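Local coordinates for outer membrane protein assembly factor BamA (Haemophilus ducreyi, PDB 4K3C), which probably assembles beta-barrel proteins and inserts them into the bacterial outer membrane as part of the Bam complex, here as its barrel and last two POTRA domains, at residues N224-Y230 with R243-S249; S397-F401 with V488-A492; N377-E383 with N466-K470; R81-V85 with D145-D149. All blocks are in the same frame, centred on the assembly; numbering follows the deposited sequence.

Contact 1: N224-Y230 with R243-S249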
loop_
_atom_site.group_PDB
_atom_site.type_symbol
_atom_site.label_atom_id
_atom_site.label_comp_id
_atom_site.label_asym_id
_atom_site.label_seq_id
_atom_site.Cartn_x
_atom_site.Cartn_y
_atom_site.Cartn_z
ATOM N N ASN A 224 -5.718 -14.336 8.043
ATOM C CA ASN A 224 -5.333 -13.606 9.214
ATOM C C ASN A 224 -6.154 -14.046 10.392
ATOM O O ASN A 224 -7.347 -14.246 10.253
ATOM C CB ASN A 224 -5.505 -12.112 8.958
ATOM C CG ASN A 224 -4.827 -11.249 10.016
ATOM O OD1 ASN A 224 -5.491 -10.639 10.856
ATOM N ND2 ASN A 224 -3.500 -11.193 9.975
ATOM N N ILE A 225 -5.510 -14.225 11.539
ATOM C CA ILE A 225 -6.192 -14.512 12.780
ATOM C C ILE A 225 -5.637 -13.521 13.771
ATOM O O ILE A 225 -4.424 -13.337 13.853
ATOM C CB ILE A 225 -5.807 -15.872 13.321
ATOM C CG1 ILE A 225 -6.024 -16.960 12.277
ATOM C CG2 ILE A 225 -6.559 -16.169 14.626
ATOM C CD1 ILE A 225 -5.413 -18.297 12.707
ATOM N N PHE A 226 -6.501 -12.906 14.563
ATOM C CA PHE A 226 -6.068 -11.773 15.350
ATOM C C PHE A 226 -6.859 -11.614 16.619
ATOM O O PHE A 226 -8.025 -12.016 16.716
ATOM C CB PHE A 226 -6.204 -10.481 14.532
ATOM C CG PHE A 226 -7.621 -10.153 14.162
ATOM C CD1 PHE A 226 -8.177 -10.655 12.987
ATOM C CD2 PHE A 226 -8.400 -9.348 14.987
ATOM C CE1 PHE A 226 -9.493 -10.372 12.641
ATOM C CE2 PHE A 226 -9.719 -9.057 14.646
ATOM C CZ PHE A 226 -10.267 -9.572 13.470
ATOM N N TYR A 227 -6.210 -10.965 17.573
ATOM C CA TYR A 227 -6.815 -10.604 18.827
ATOM C C TYR A 227 -6.495 -9.120 19.076
ATOM O O TYR A 227 -5.372 -8.670 18.859
ATOM C CB TYR A 227 -6.254 -11.532 19.908
ATOM C CG TYR A 227 -6.369 -11.054 21.333
ATOM C CD1 TYR A 227 -7.607 -10.826 21.917
ATOM C CD2 TYR A 227 -5.238 -10.868 22.105
ATOM C CE1 TYR A 227 -7.715 -10.408 23.228
ATOM C CE2 TYR A 227 -5.331 -10.445 23.412
ATOM C CZ TYR A 227 -6.573 -10.216 23.971
ATOM O OH TYR A 227 -6.667 -9.800 25.285
ATOM N N GLU A 228 -7.489 -8.342 19.473
ATOM C CA GLU A 228 -7.232 -6.965 19.845
ATOM C C GLU A 228 -7.836 -6.721 21.210
ATOM O O GLU A 228 -8.975 -7.097 21.465
ATOM C CB GLU A 228 -7.804 -5.964 18.837
ATOM C CG GLU A 228 -7.700 -4.499 19.325
ATOM C CD GLU A 228 -8.246 -3.463 18.342
ATOM O OE1 GLU A 228 -7.605 -2.400 18.163
ATOM O OE2 GLU A 228 -9.325 -3.696 17.762
ATOM N N ASP A 229 -7.056 -6.102 22.090
ATOM C CA ASP A 229 -7.547 -5.668 23.388
ATOM C C ASP A 229 -7.565 -4.152 23.442
ATOM O O ASP A 229 -6.544 -3.542 23.743
ATOM C CB ASP A 229 -6.671 -6.217 24.510
ATOM C CG ASP A 229 -7.288 -6.009 25.880
ATOM O OD1 ASP A 229 -8.533 -6.039 25.976
ATOM O OD2 ASP A 229 -6.533 -5.814 26.861
ATOM N N TYR A 230 -8.728 -3.564 23.146
ATOM C CA TYR A 230 -8.932 -2.103 23.095
ATOM C C TYR A 230 -9.398 -1.541 24.429
ATOM O O TYR A 230 -10.250 -2.133 25.103
ATOM C CB TYR A 230 -9.975 -1.765 22.040
ATOM C CG TYR A 230 -10.160 -0.305 21.770
ATOM C CD1 TYR A 230 -9.244 0.392 21.011
ATOM C CD2 TYR A 230 -11.276 0.383 22.241
ATOM C CE1 TYR A 230 -9.411 1.753 20.740
ATOM C CE2 TYR A 230 -11.461 1.745 21.969
ATOM C CZ TYR A 230 -10.520 2.419 21.215
ATOM O OH TYR A 230 -10.657 3.760 20.934
ATOM N N ARG A 243 -13.170 -2.933 24.698
ATOM C CA ARG A 243 -13.530 -3.926 23.693
ATOM C C ARG A 243 -12.441 -4.962 23.539
ATOM O O ARG A 243 -11.266 -4.637 23.412
ATOM C CB ARG A 243 -13.790 -3.274 22.339
ATOM C CG ARG A 243 -14.493 -4.190 21.350
ATOM C CD ARG A 243 -14.406 -3.653 19.941
ATOM N NE ARG A 243 -13.019 -3.579 19.488
ATOM C CZ ARG A 243 -12.385 -2.457 19.155
ATOM N NH1 ARG A 243 -11.120 -2.515 18.753
ATOM N NH2 ARG A 243 -13.008 -1.278 19.218
ATOM N N LYS A 244 -12.837 -6.220 23.549
ATOM C CA LYS A 244 -11.889 -7.300 23.383
ATOM C C LYS A 244 -12.388 -8.011 22.156
ATOM O O LYS A 244 -13.559 -8.392 22.083
ATOM C CB LYS A 244 -11.938 -8.231 24.596
ATOM C CG LYS A 244 -10.717 -9.095 24.819
ATOM C CD LYS A 244 -10.841 -9.813 26.175
ATOM C CE LYS A 244 -9.572 -10.569 26.579
ATOM N NZ LYS A 244 -9.710 -11.219 27.917
ATOM N N THR A 245 -11.548 -8.152 21.146
ATOM C CA THR A 245 -12.054 -8.882 20.015
ATOM C C THR A 245 -11.088 -9.878 19.426
ATOM O O THR A 245 -9.879 -9.658 19.409
ATOM C CB THR A 245 -12.634 -7.983 18.918
ATOM O OG1 THR A 245 -12.080 -8.384 17.659
ATOM C CG2 THR A 245 -12.333 -6.540 19.184
ATOM N N TYR A 246 -11.655 -10.994 18.974
ATOM C CA TYR A 246 -10.913 -11.984 18.232
ATOM C C TYR A 246 -11.638 -12.185 16.916
ATOM O O TYR A 246 -12.847 -11.983 16.829
ATOM C CB TYR A 246 -10.890 -13.317 18.963
ATOM C CG TYR A 246 -10.874 -13.275 20.467
ATOM C CD1 TYR A 246 -12.056 -13.137 21.198
ATOM C CD2 TYR A 246 -9.692 -13.462 21.168
ATOM C CE1 TYR A 246 -12.052 -13.152 22.594
ATOM C CE2 TYR A 246 -9.673 -13.477 22.564
ATOM C CZ TYR A 246 -10.852 -13.321 23.276
ATOM O OH TYR A 246 -10.817 -13.336 24.666
ATOM N N GLY A 247 -10.904 -12.604 15.898
ATOM C CA GLY A 247 -11.522 -12.884 14.623
ATOM C C GLY A 247 -10.548 -13.597 13.716
ATOM O O GLY A 247 -9.427 -13.878 14.112
ATOM N N ALA A 248 -10.977 -13.891 12.498
ATOM C CA ALA A 248 -10.132 -14.570 11.538
ATOM C C ALA A 248 -10.684 -14.303 10.158
ATOM O O ALA A 248 -11.882 -14.090 10.005
ATOM C CB ALA A 248 -10.114 -16.044 11.823
ATOM N N SER A 249 -9.846 -14.316 9.139
ATOM C CA SER A 249 -10.340 -13.811 7.876
ATOM C C SER A 249 -9.495 -14.173 6.691
ATOM O O SER A 249 -8.270 -14.154 6.751
ATOM C CB SER A 249 -10.399 -12.300 7.939
ATOM O OG SER A 249 -9.128 -11.769 7.631
#

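Contact 2: S397-F401 with V488-A492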
loop_
_atom_site.group_PDB
_atom_site.type_symbol
_atom_site.label_atom_id
_atom_site.label_comp_id
_atom_site.label_asym_id
_atom_site.label_seq_id
_atom_site.Cartn_x
_atom_site.Cartn_y
_atom_site.Cartn_z
ATOM N N SER A 397 -6.734 13.831 9.999
ATOM C CA SER A 397 -8.068 14.346 9.715
ATOM C C SER A 397 -8.255 15.851 9.944
ATOM O O SER A 397 -8.772 16.538 9.066
ATOM C CB SER A 397 -9.159 13.532 10.421
ATOM O OG SER A 397 -9.243 13.839 11.796
ATOM N N LEU A 398 -7.855 16.365 11.104
ATOM C CA LEU A 398 -8.084 17.778 11.409
ATOM C C LEU A 398 -7.040 18.316 12.356
ATOM O O LEU A 398 -7.264 18.373 13.557
ATOM C CB LEU A 398 -9.462 17.978 12.038
ATOM C CG LEU A 398 -10.276 19.229 11.703
ATOM C CD1 LEU A 398 -11.314 19.458 12.775
ATOM C CD2 LEU A 398 -9.404 20.426 11.548
ATOM N N ARG A 399 -5.909 18.745 11.820
ATOM C CA ARG A 399 -4.861 19.266 12.675
ATOM C C ARG A 399 -5.328 20.431 13.570
ATOM O O ARG A 399 -6.289 21.122 13.249
ATOM C CB ARG A 399 -3.645 19.586 11.830
ATOM C CG ARG A 399 -3.069 18.308 11.248
ATOM C CD ARG A 399 -1.917 18.551 10.305
ATOM N NE ARG A 399 -2.383 18.817 8.948
ATOM C CZ ARG A 399 -1.687 18.532 7.857
ATOM N NH1 ARG A 399 -2.199 18.809 6.658
ATOM N NH2 ARG A 399 -0.485 17.966 7.969
ATOM N N GLY A 400 -4.697 20.601 14.730
ATOM C CA GLY A 400 -5.165 21.587 15.688
ATOM C C GLY A 400 -6.289 21.093 16.594
ATOM O O GLY A 400 -6.455 21.567 17.714
ATOM N N PHE A 401 -7.084 20.144 16.127
ATOM C CA PHE A 401 -8.012 19.497 17.048
ATOM C C PHE A 401 -7.428 18.172 17.565
ATOM O O PHE A 401 -6.693 17.488 16.850
ATOM C CB PHE A 401 -9.380 19.311 16.397
ATOM C CG PHE A 401 -10.025 20.607 15.977
ATOM C CD1 PHE A 401 -9.533 21.323 14.898
ATOM C CD2 PHE A 401 -11.117 21.111 16.661
ATOM C CE1 PHE A 401 -10.119 22.501 14.508
ATOM C CE2 PHE A 401 -11.706 22.293 16.266
ATOM C CZ PHE A 401 -11.203 22.990 15.191
ATOM N N VAL A 488 -19.201 22.032 10.383
ATOM C CA VAL A 488 -17.858 21.791 9.915
ATOM C C VAL A 488 -16.840 22.600 10.713
ATOM O O VAL A 488 -17.075 23.770 11.071
ATOM C CB VAL A 488 -17.760 22.187 8.437
ATOM C CG1 VAL A 488 -16.462 21.730 7.854
ATOM C CG2 VAL A 488 -18.912 21.577 7.683
ATOM N N ARG A 489 -15.715 21.964 11.003
ATOM C CA ARG A 489 -14.611 22.661 11.624
ATOM C C ARG A 489 -13.457 22.678 10.670
ATOM O O ARG A 489 -13.390 21.862 9.748
ATOM C CB ARG A 489 -14.223 21.989 12.932
ATOM C CG ARG A 489 -15.149 22.374 14.062
ATOM C CD ARG A 489 -15.473 21.202 14.913
ATOM N NE ARG A 489 -16.774 20.627 14.612
ATOM C CZ ARG A 489 -17.571 20.111 15.545
ATOM N NH1 ARG A 489 -17.185 20.148 16.811
ATOM N NH2 ARG A 489 -18.739 19.560 15.224
ATOM N N ALA A 490 -12.555 23.619 10.887
ATOM C CA ALA A 490 -11.417 23.736 10.027
ATOM C C ALA A 490 -10.276 24.463 10.719
ATOM O O ALA A 490 -10.449 25.132 11.727
ATOM C CB ALA A 490 -11.813 24.437 8.788
ATOM N N SER A 491 -9.095 24.321 10.156
ATOM C CA SER A 491 -7.919 24.888 10.756
ATOM C C SER A 491 -6.912 25.209 9.683
ATOM O O SER A 491 -7.018 24.723 8.553
ATOM C CB SER A 491 -7.299 23.872 11.713
ATOM O OG SER A 491 -6.748 22.756 11.019
ATOM N N ALA A 492 -5.914 26.002 10.054
ATOM C CA ALA A 492 -4.814 26.304 9.154
ATOM C C ALA A 492 -3.481 26.280 9.899
ATOM O O ALA A 492 -3.405 26.683 11.070
ATOM C CB ALA A 492 -5.032 27.625 8.515
#

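Contact 3: N377-E383 with N466-K470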
loop_
_atom_site.group_PDB
_atom_site.type_symbol
_atom_site.label_atom_id
_atom_site.label_comp_id
_atom_site.label_asym_id
_atom_site.label_seq_id
_atom_site.Cartn_x
_atom_site.Cartn_y
_atom_site.Cartn_z
ATOM N N ASN A 377 -24.352 2.741 7.638
ATOM C CA ASN A 377 -25.681 2.538 8.197
ATOM C C ASN A 377 -26.019 1.078 8.443
ATOM O O ASN A 377 -25.249 0.168 8.099
ATOM C CB ASN A 377 -26.789 3.224 7.399
ATOM C CG ASN A 377 -27.834 3.861 8.308
ATOM O OD1 ASN A 377 -28.792 3.215 8.739
ATOM N ND2 ASN A 377 -27.632 5.130 8.626
ATOM N N SER A 378 -27.185 0.883 9.047
ATOM C CA SER A 378 -27.616 -0.416 9.502
ATOM C C SER A 378 -28.967 -0.731 8.887
ATOM O O SER A 378 -29.493 0.065 8.129
ATOM C CB SER A 378 -27.707 -0.418 11.029
ATOM O OG SER A 378 -28.475 0.683 11.491
ATOM N N PHE A 379 -29.521 -1.888 9.223
ATOM C CA PHE A 379 -30.759 -2.351 8.633
ATOM C C PHE A 379 -31.270 -3.516 9.465
ATOM O O PHE A 379 -30.610 -3.940 10.406
ATOM C CB PHE A 379 -30.539 -2.774 7.177
ATOM C CG PHE A 379 -29.428 -3.768 6.989
ATOM C CD1 PHE A 379 -28.125 -3.348 6.801
ATOM C CD2 PHE A 379 -29.690 -5.134 6.995
ATOM C CE1 PHE A 379 -27.112 -4.272 6.628
ATOM C CE2 PHE A 379 -28.681 -6.069 6.829
ATOM C CZ PHE A 379 -27.397 -5.643 6.646
ATOM N N GLY A 380 -32.444 -4.036 9.134
ATOM C CA GLY A 380 -33.006 -5.124 9.907
ATOM C C GLY A 380 -33.405 -4.703 11.310
ATOM O O GLY A 380 -33.354 -5.506 12.245
ATOM N N GLY A 381 -33.815 -3.445 11.451
ATOM C CA GLY A 381 -34.230 -2.908 12.734
ATOM C C GLY A 381 -33.106 -2.945 13.751
ATOM O O GLY A 381 -33.318 -3.196 14.941
ATOM N N LYS A 382 -31.897 -2.700 13.272
ATOM C CA LYS A 382 -30.722 -2.719 14.121
ATOM C C LYS A 382 -30.017 -1.384 14.018
ATOM O O LYS A 382 -30.074 -0.733 12.975
ATOM C CB LYS A 382 -29.777 -3.833 13.681
ATOM C CG LYS A 382 -30.409 -5.199 13.751
ATOM C CD LYS A 382 -30.626 -5.649 15.189
ATOM C CE LYS A 382 -31.395 -6.952 15.228
ATOM N NZ LYS A 382 -31.017 -7.809 14.068
ATOM N N GLU A 383 -29.349 -0.977 15.092
ATOM C CA GLU A 383 -28.521 0.219 15.044
ATOM C C GLU A 383 -27.070 -0.144 14.715
ATOM O O GLU A 383 -26.633 -1.261 14.947
ATOM C CB GLU A 383 -28.606 0.986 16.368
ATOM C CG GLU A 383 -29.092 2.416 16.213
ATOM C CD GLU A 383 -30.486 2.487 15.621
ATOM O OE1 GLU A 383 -31.435 2.125 16.341
ATOM O OE2 GLU A 383 -30.633 2.894 14.444
ATOM N N ASN A 466 -24.362 12.546 12.891
ATOM C CA ASN A 466 -25.240 11.410 13.083
ATOM C C ASN A 466 -26.476 11.615 12.227
ATOM O O ASN A 466 -27.356 12.405 12.587
ATOM C CB ASN A 466 -25.649 11.375 14.559
ATOM C CG ASN A 466 -26.656 10.272 14.898
ATOM O OD1 ASN A 466 -27.324 9.700 14.022
ATOM N ND2 ASN A 466 -26.780 9.982 16.203
ATOM N N THR A 467 -26.567 10.884 11.119
ATOM C CA THR A 467 -27.750 10.932 10.259
ATOM C C THR A 467 -29.071 10.623 10.960
ATOM O O THR A 467 -30.122 11.079 10.519
ATOM C CB THR A 467 -27.641 9.962 9.087
ATOM O OG1 THR A 467 -27.613 8.619 9.594
ATOM C CG2 THR A 467 -26.381 10.238 8.285
ATOM N N LYS A 468 -29.059 9.850 12.036
ATOM C CA LYS A 468 -30.348 9.488 12.609
ATOM C C LYS A 468 -30.774 10.410 13.745
ATOM O O LYS A 468 -31.854 10.238 14.308
ATOM C CB LYS A 468 -30.371 8.012 13.027
ATOM C CG LYS A 468 -29.822 7.078 11.952
ATOM C CD LYS A 468 -30.343 5.661 12.089
ATOM C CE LYS A 468 -29.429 4.648 11.391
ATOM N NZ LYS A 468 -28.435 4.020 12.326
ATOM N N TRP A 469 -29.940 11.403 14.060
ATOM C CA TRP A 469 -30.194 12.284 15.205
ATOM C C TRP A 469 -31.501 13.127 15.075
ATOM O O TRP A 469 -31.996 13.730 16.051
ATOM C CB TRP A 469 -28.961 13.141 15.536
ATOM C CG TRP A 469 -29.218 14.028 16.720
ATOM C CD1 TRP A 469 -29.649 15.324 16.694
ATOM C CD2 TRP A 469 -29.127 13.668 18.106
ATOM N NE1 TRP A 469 -29.817 15.796 17.972
ATOM C CE2 TRP A 469 -29.502 14.802 18.858
ATOM C CE3 TRP A 469 -28.759 12.499 18.785
ATOM C CZ2 TRP A 469 -29.520 14.803 20.249
ATOM C CZ3 TRP A 469 -28.776 12.500 20.164
ATOM C CH2 TRP A 469 -29.151 13.651 20.884
ATOM N N LYS A 470 -32.069 13.131 13.873
ATOM C CA LYS A 470 -33.355 13.765 13.637
ATOM C C LYS A 470 -34.444 13.128 14.495
ATOM O O LYS A 470 -35.311 13.828 15.014
ATOM C CB LYS A 470 -33.726 13.653 12.163
ATOM C CG LYS A 470 -32.575 13.982 11.221
ATOM C CD LYS A 470 -33.015 13.908 9.760
ATOM C CE LYS A 470 -33.559 12.533 9.404
ATOM N NZ LYS A 470 -33.896 12.398 7.956
#

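Contact 4: R81-V85 with D145-D149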
loop_
_atom_site.group_PDB
_atom_site.type_symbol
_atom_site.label_atom_id
_atom_site.label_comp_id
_atom_site.label_asym_id
_atom_site.label_seq_id
_atom_site.Cartn_x
_atom_site.Cartn_y
_atom_site.Cartn_z
ATOM N N ARG A 81 24.333 -21.177 -34.629
ATOM C CA ARG A 81 23.185 -22.052 -34.855
ATOM C C ARG A 81 21.987 -21.585 -34.037
ATOM O O ARG A 81 22.138 -20.818 -33.083
ATOM C CB ARG A 81 23.521 -23.502 -34.501
ATOM N N ARG A 82 20.799 -22.040 -34.426
ATOM C CA ARG A 82 19.580 -21.775 -33.667
ATOM C C ARG A 82 19.484 -22.783 -32.528
ATOM O O ARG A 82 19.446 -23.993 -32.762
ATOM C CB ARG A 82 18.339 -21.846 -34.570
ATOM C CG ARG A 82 17.011 -21.984 -33.825
ATOM C CD ARG A 82 16.489 -23.423 -33.891
ATOM N NE ARG A 82 15.231 -23.629 -33.174
ATOM C CZ ARG A 82 14.056 -23.149 -33.571
ATOM N NH1 ARG A 82 12.965 -23.402 -32.868
ATOM N NH2 ARG A 82 13.971 -22.409 -34.674
ATOM N N ILE A 83 19.448 -22.275 -31.298
ATOM C CA ILE A 83 19.525 -23.122 -30.110
ATOM C C ILE A 83 18.145 -23.517 -29.573
ATOM O O ILE A 83 17.364 -22.668 -29.137
ATOM C CB ILE A 83 20.347 -22.433 -29.009
ATOM C CG1 ILE A 83 21.399 -21.515 -29.637
ATOM C CG2 ILE A 83 20.999 -23.463 -28.121
ATOM C CD1 ILE A 83 22.286 -20.816 -28.634
ATOM N N TYR A 84 17.857 -24.815 -29.611
ATOM C CA TYR A 84 16.560 -25.341 -29.190
ATOM C C TYR A 84 16.585 -25.837 -27.734
ATOM O O TYR A 84 17.350 -26.738 -27.390
ATOM C CB TYR A 84 16.129 -26.459 -30.150
ATOM C CG TYR A 84 14.966 -27.304 -29.679
ATOM C CD1 TYR A 84 13.658 -26.847 -29.787
ATOM C CD2 TYR A 84 15.176 -28.573 -29.146
ATOM C CE1 TYR A 84 12.593 -27.626 -29.365
ATOM C CE2 TYR A 84 14.121 -29.358 -28.722
ATOM C CZ TYR A 84 12.831 -28.881 -28.832
ATOM O OH TYR A 84 11.779 -29.663 -28.406
ATOM N N VAL A 85 15.752 -25.244 -26.879
ATOM C CA VAL A 85 15.716 -25.619 -25.463
ATOM C C VAL A 85 14.857 -26.854 -25.210
ATOM O O VAL A 85 13.653 -26.865 -25.485
ATOM C CB VAL A 85 15.225 -24.465 -24.568
ATOM C CG1 VAL A 85 14.939 -24.972 -23.164
ATOM C CG2 VAL A 85 16.253 -23.345 -24.536
ATOM N N ASP A 145 22.561 -32.968 -31.999
ATOM C CA ASP A 145 23.154 -31.800 -31.343
ATOM C C ASP A 145 22.204 -30.602 -31.464
ATOM O O ASP A 145 21.061 -30.759 -31.887
ATOM C CB ASP A 145 24.492 -31.475 -32.019
ATOM C CG ASP A 145 25.396 -30.605 -31.164
ATOM O OD1 ASP A 145 25.385 -30.766 -29.924
ATOM O OD2 ASP A 145 26.115 -29.758 -31.737
ATOM N N ASP A 146 22.691 -29.421 -31.078
ATOM C CA ASP A 146 21.975 -28.141 -31.184
ATOM C C ASP A 146 20.850 -27.910 -30.150
ATOM O O ASP A 146 20.291 -26.814 -30.067
ATOM C CB ASP A 146 21.536 -27.854 -32.634
ATOM C CG ASP A 146 20.026 -27.863 -32.815
ATOM O OD1 ASP A 146 19.443 -28.956 -32.956
ATOM O OD2 ASP A 146 19.420 -26.771 -32.837
ATOM N N GLN A 147 20.548 -28.926 -29.344
ATOM C CA GLN A 147 19.603 -28.763 -28.234
ATOM C C GLN A 147 20.318 -28.304 -26.959
ATOM O O GLN A 147 21.513 -28.539 -26.800
ATOM C CB GLN A 147 18.858 -30.073 -27.944
ATOM C CG GLN A 147 18.048 -30.630 -29.103
ATOM C CD GLN A 147 17.136 -31.768 -28.680
ATOM O OE1 GLN A 147 16.746 -31.868 -27.514
ATOM N NE2 GLN A 147 16.795 -32.635 -29.628
ATOM N N VAL A 148 19.592 -27.652 -26.052
ATOM C CA VAL A 148 20.155 -27.303 -24.741
ATOM C C VAL A 148 19.188 -27.441 -23.581
ATOM O O VAL A 148 17.995 -27.136 -23.690
ATOM C CB VAL A 148 20.711 -25.858 -24.661
ATOM C CG1 VAL A 148 21.995 -25.716 -25.462
ATOM C CG2 VAL A 148 19.651 -24.837 -25.073
ATOM N N ASP A 149 19.736 -27.891 -22.459
ATOM C CA ASP A 149 19.074 -27.784 -21.172
ATOM C C ASP A 149 19.617 -26.534 -20.499
ATOM O O ASP A 149 20.826 -26.304 -20.492
ATOM C CB ASP A 149 19.374 -29.010 -20.310
ATOM C CG ASP A 149 18.551 -30.221 -20.705
ATOM O OD1 ASP A 149 17.348 -30.042 -21.009
ATOM O OD2 ASP A 149 19.106 -31.346 -20.704
#

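Contact 1: N224-Y230 with R243-S249
F226 folds its ring over G247 on the neighbouring strand. Its chi1 of 64° puts CG between the backbone N and the carbonyl carbon. That swings the ring across the strand boundary instead of along its own strand. G247 CA lies 4.0 Å from the centroid of the F226 ring, in a CH-pi contact over the face. The same pair is hydrogen-bonded through both backbones, with F226 N 3.1 Å from G247 O. Further along this face, R243 bends at chi3 (63°) and lays its guanidinium flat on the Y230 ring, the planes 15° apart. Y230 CB sits over the guanidinium face. E228 meets the edge of the same group, and OE2 forms a salt bridge to NH1. These two atoms are modelled closer than is realistic, so the exact geometry is doubtful. The other carboxylate oxygen, OE1, is hydrogen-bonded to S202. On the opposite face, Y227 and Y246 run side by side. Their rings are nearly parallel but barely overlap. K244 is extended and sets CG at the edge of the Y227 ring, and its CE is 3.3 Å from Y227 OH. The strands 220-231 and 242-254 form an antiparallel hairpin of the barrel wall. R243 has a carboxylate at its edge and a ring on its face, which would probably stabilise its charge and limit the guanidinium's rotation.

Contact 2: S397-F401 with V488-A492
F401 brings one edge of its ring to the strand 489-500. A490 O lies in the plane of this ring, 3.8 Å from F401 CE1. F401 CZ meets R489 CB at 3.9 Å. The R489 side chain crosses that of F401 at about a right angle, and its guanidinium plane is turned 76° from the ring. It bends at chi2 and chi3, so only its aliphatic carbons touch F401. The guanidinium goes on to a salt bridge with D519. L398 packs beside them. Its CD1 lies over one face of the F401 ring and also meets R489 CB at 3.9 Å. The other branch, CD2, turns to S491 and lies 3.6 Å from S491 OG. S491 OG points at the type II turn running from L398 to F401. With chi1 at 69°, it donates to R399 O at 2.8 Å, from above the carbonyl plane. The residues L398-F401 (LRGF) correspond to the VRGF/Y motif of the Omp85 family, carried on the long sixth loop that folds into the barrel. The motif arginine, R399, forms a salt bridge with D460 and a cation-pi contact with F458. Across the contact, the chemistry is one hydrogen bond beside a patch of carbon packing. The serine satisfies a turn carbonyl, while both arginines direct their charge to acids beyond the two segments.

Contact 3: N377-E383 with N466-K470
K468 reaches its CE over to the amide of N377 and its NZ to E383 and S378. K468 CE is 3.1 Å from N377 OD1 and 3.3 Å from N377 ND2, the two side chains arriving from opposite directions. The K468 chain runs nearly straight from CG, then bends at chi4 (95°), which turns NZ off the line of the chain. NZ makes a salt bridge to E383 OE2 at 3.3 Å, using the anti lone pair of the carboxylate. E383 bends at chi2, and its side chain slides past that of K468 the other way. A weak hydrogen bond joins K468 NZ to S378 OG. S378 OG is itself a donor to K382 O, 2.6 Å away. This hydroxyl thus links the ammonium group to the backbone beyond the two glycines. The contact joins two extracellular loops of the barrel, the long one that follows strand 366-378 and the one between strands 453-465 and 489-500. On the second loop a type I turn from N466 to W469 presents K468. N466 OD1 accepts from K468 N at 2.6 Å, forming an Asx turn. T467 OG1 lies 3.6 Å from N377 ND2 but has its hydrogen bond with N429. E383 also packs on K284 and Y285 of helix 280-288, and its backbone N bonds to S288.

Contact 4: R81-V85 with D145-D149
In the second POTRA domain of this chain, Y84 and V85 begin a parallel pairing with Q147 and V148. Y84 bonds to residues on both sides of its partner Q147. Y84 N donates to D146 O at 3.2 Å, and V148 N donates to Y84 O at 2.8 Å. The Y84 and Q147 side chains lie side by side on one face of the sheet. The Q147 chain is extended beyond CG, and Q147 CG meets the Y84 ring at its edge, 3.5 Å from Y84 CD2. The amide plane of Q147 stands almost upright to the ring, at 88°. On the other face, V148 packs its two methyls against I83. V148 CG2 is 3.6 Å from I83 CG2 and 3.7 Å from V85 CG2, so one methyl touches both residues. I83 turns CG2 anti to its own nitrogen, which brings that branch against the valine. The strands 84-91 and 147-156 are the two central ones of a four-stranded mixed sheet, with the order 111-112, 84-91, 147-156, 131-136. The POTRA fold has a three-stranded mixed sheet with helices on one face; here the short strand 111-112 adds to its edge. V85 and I83 both rest on L113, and V85 also on Q107. Beyond the pairing, V148 bonds through its backbone to R86. D149 holds a salt bridge with the R86 side chain.

In the fold
From the N terminus, contact 4 comes first. It closes a loop of 59 residues and pairs the first and last strands of the second POTRA domain. All the rest lies in the barrel. Contact 1 closes a short hairpin of 12 intervening residues, in series with contact 4 and about 57 Å from it between centres. Contacts 2 and 3 cross. Contact 3 opens at 377-383, contact 2 opens at 397-401, and they close in the same order at 466-470 and 488-492. Contact 3 starts at the end of strand 366-378 and runs into the long loop that follows; contact 2 starts farther along that loop. Contact 3 ties it to another extracellular loop, and contact 2 to strand 489-500.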